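Local coordinates for DNA replication and repair protein RecF (Caldanaerobacter subterraneus subsp. tengcongensis, PDB 5Z69), which binds ATP, probably binds single-stranded DNA, and acts as an ABC-type ATPase recombination mediator in RecFOR-dependent DNA repair, at residues A235-V240 against N244-K249. Numbering follows the deposited sequence.
Sequences AGVKEV and NLIREK
In the connection from strand 227-232 to helix 243-256, the loop A235-V240 folds back on the first turns of the helix it leads into, and A235, V237 and V240 meet I246 and K249. The apolar part centres on I246, whose two branches reach different loop residues. CG2, anti to the backbone N, lies 3.7 Å from CB of A235, while CD1 at the end of the other branch comes to 4.0 Å from CB of V240. The CG2 methyl of V237 approaches I246 CG1 more loosely, at 4.4 Å. I246 and V240 both also touch I201 of helix 186-222, so the loop and the new helix share a support.

K249 supplies the polar part. Bends at chi3 (97°) and chi4 (-136°) bring NZ round to the A235 carbonyl oxygen, and NZ donates a hydrogen bond of 2.7 Å to A235 O. The ammonium lies in the carbonyl plane, with a C=O...N angle of 157°. Its aliphatic section is used as well: CD sits 3.6 Å from V237 CG2, the two side chains crossing at a slant. A methionine in its place would probably leave A235 O without its ammonium donor and the loop around G236 freer to shift. N233 holds the same loop from the strand side, bonding A235 N through OD1 and V237 O through ND2.

The principle illustrated is that a short loop can be held in part by the helix that follows it: this is a strand-to-helix connection closed by a lysine-to-carbonyl bond beside a small aliphatic cluster, where the loop after strand 227-232 and helix 243-256 pack against helix 186-222, away from the ATP site.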
loop_
_atom_site.group_PDB
_atom_site.type_symbol
_atom_site.label_atom_id
_atom_site.label_comp_id
_atom_site.label_asym_id
_atom_site.label_seq_id
_atom_site.Cartn_x
_atom_site.Cartn_y
_atom_site.Cartn_z
ATOM N N ALA A 235 4.353 9.005 4.264
ATOM C CA ALA A 235 3.636 10.160 4.780
ATOM C C ALA A 235 2.122 9.942 4.629
ATOM O O ALA A 235 1.346 10.723 5.160
ATOM C CB ALA A 235 4.054 11.422 4.062
ATOM N N GLY A 236 1.755 8.895 3.888
ATOM C CA GLY A 236 0.390 8.478 3.673
ATOM C C GLY A 236 -0.315 9.484 2.758
ATOM O O GLY A 236 -1.530 9.546 2.695
ATOM N N VAL A 237 0.475 10.253 2.009
ATOM C CA VAL A 237 -0.094 11.338 1.205
ATOM C C VAL A 237 -0.340 10.840 -0.236
ATOM O O VAL A 237 0.601 10.382 -0.916
ATOM C CB VAL A 237 0.866 12.549 1.241
ATOM C CG1 VAL A 237 0.453 13.666 0.276
ATOM C CG2 VAL A 237 0.954 13.098 2.633
ATOM N N LYS A 238 -1.593 10.869 -0.678
ATOM C CA LYS A 238 -1.970 10.262 -1.969
ATOM C C LYS A 238 -1.543 11.124 -3.161
ATOM O O LYS A 238 -1.420 10.619 -4.278
ATOM C CB LYS A 238 -3.481 9.985 -2.031
ATOM C CG LYS A 238 -3.838 8.607 -2.621
ATOM C CD LYS A 238 -5.152 8.628 -3.389
ATOM C CE LYS A 238 -6.259 9.272 -2.573
ATOM N NZ LYS A 238 -7.506 9.490 -3.376
ATOM N N GLU A 239 -1.319 12.416 -2.903
ATOM C CA GLU A 239 -0.816 13.367 -3.897
ATOM C C GLU A 239 0.238 14.318 -3.275
ATOM O O GLU A 239 -0.137 15.243 -2.571
ATOM C CB GLU A 239 -1.997 14.159 -4.474
ATOM N N VAL A 240 1.535 14.113 -3.539
ATOM C CA VAL A 240 2.589 14.726 -2.719
ATOM C C VAL A 240 3.169 16.011 -3.358
ATOM O O VAL A 240 3.619 16.004 -4.503
ATOM C CB VAL A 240 3.738 13.639 -2.386
ATOM C CG1 VAL A 240 3.184 12.156 -2.257
ATOM C CG2 VAL A 240 4.922 13.687 -3.330
ATOM N N ASN A 244 6.302 20.880 3.305
ATOM C CA ASN A 244 5.938 21.215 4.674
ATOM C C ASN A 244 4.995 20.184 5.300
ATOM O O ASN A 244 5.237 19.679 6.403
ATOM C CB ASN A 244 5.273 22.585 4.704
ATOM C CG ASN A 244 5.731 23.413 5.863
ATOM O OD1 ASN A 244 6.845 23.233 6.358
ATOM N ND2 ASN A 244 4.879 24.332 6.313
ATOM N N LEU A 245 3.926 19.884 4.573
ATOM C CA LEU A 245 2.893 18.956 5.029
ATOM C C LEU A 245 3.480 17.569 5.278
ATOM O O LEU A 245 3.210 16.949 6.311
ATOM C CB LEU A 245 1.762 18.889 3.997
ATOM C CG LEU A 245 0.480 18.113 4.308
ATOM C CD1 LEU A 245 -0.244 18.698 5.505
ATOM C CD2 LEU A 245 -0.426 18.131 3.086
ATOM N N ILE A 246 4.302 17.099 4.341
ATOM C CA ILE A 246 4.908 15.773 4.439
ATOM C C ILE A 246 5.829 15.683 5.643
ATOM O O ILE A 246 5.836 14.690 6.367
ATOM C CB ILE A 246 5.693 15.420 3.172
ATOM C CG1 ILE A 246 4.741 15.326 1.975
ATOM C CG2 ILE A 246 6.437 14.106 3.364
ATOM C CD1 ILE A 246 5.435 15.585 0.641
ATOM N N ARG A 247 6.603 16.733 5.863
ATOM C CA ARG A 247 7.461 16.799 7.033
ATOM C C ARG A 247 6.658 16.606 8.320
ATOM O O ARG A 247 7.022 15.811 9.182
ATOM C CB ARG A 247 8.173 18.136 7.060
ATOM C CG ARG A 247 9.419 18.169 7.889
ATOM C CD ARG A 247 10.289 19.332 7.445
ATOM N NE ARG A 247 11.274 19.673 8.462
ATOM C CZ ARG A 247 12.232 20.581 8.297
ATOM N NH1 ARG A 247 13.091 20.828 9.278
ATOM N NH2 ARG A 247 12.333 21.238 7.150
ATOM N N GLU A 248 5.567 17.348 8.449
ATOM C CA GLU A 248 4.753 17.283 9.660
ATOM C C GLU A 248 4.141 15.901 9.853
ATOM O O GLU A 248 4.137 15.374 10.960
ATOM C CB GLU A 248 3.654 18.347 9.630
ATOM C CG GLU A 248 3.774 19.381 10.740
ATOM C CD GLU A 248 3.951 18.758 12.113
ATOM O OE1 GLU A 248 5.104 18.679 12.591
ATOM O OE2 GLU A 248 2.939 18.347 12.718
ATOM N N LYS A 249 3.635 15.313 8.774
ATOM C CA LYS A 249 3.056 13.979 8.863
ATOM C C LYS A 249 4.091 12.937 9.296
ATOM O O LYS A 249 3.814 12.118 10.179
ATOM C CB LYS A 249 2.410 13.587 7.527
ATOM C CG LYS A 249 1.179 14.454 7.180
ATOM C CD LYS A 249 0.317 13.872 6.053
ATOM C CE LYS A 249 -0.881 13.076 6.596
ATOM N NZ LYS A 249 -1.081 11.762 5.871
#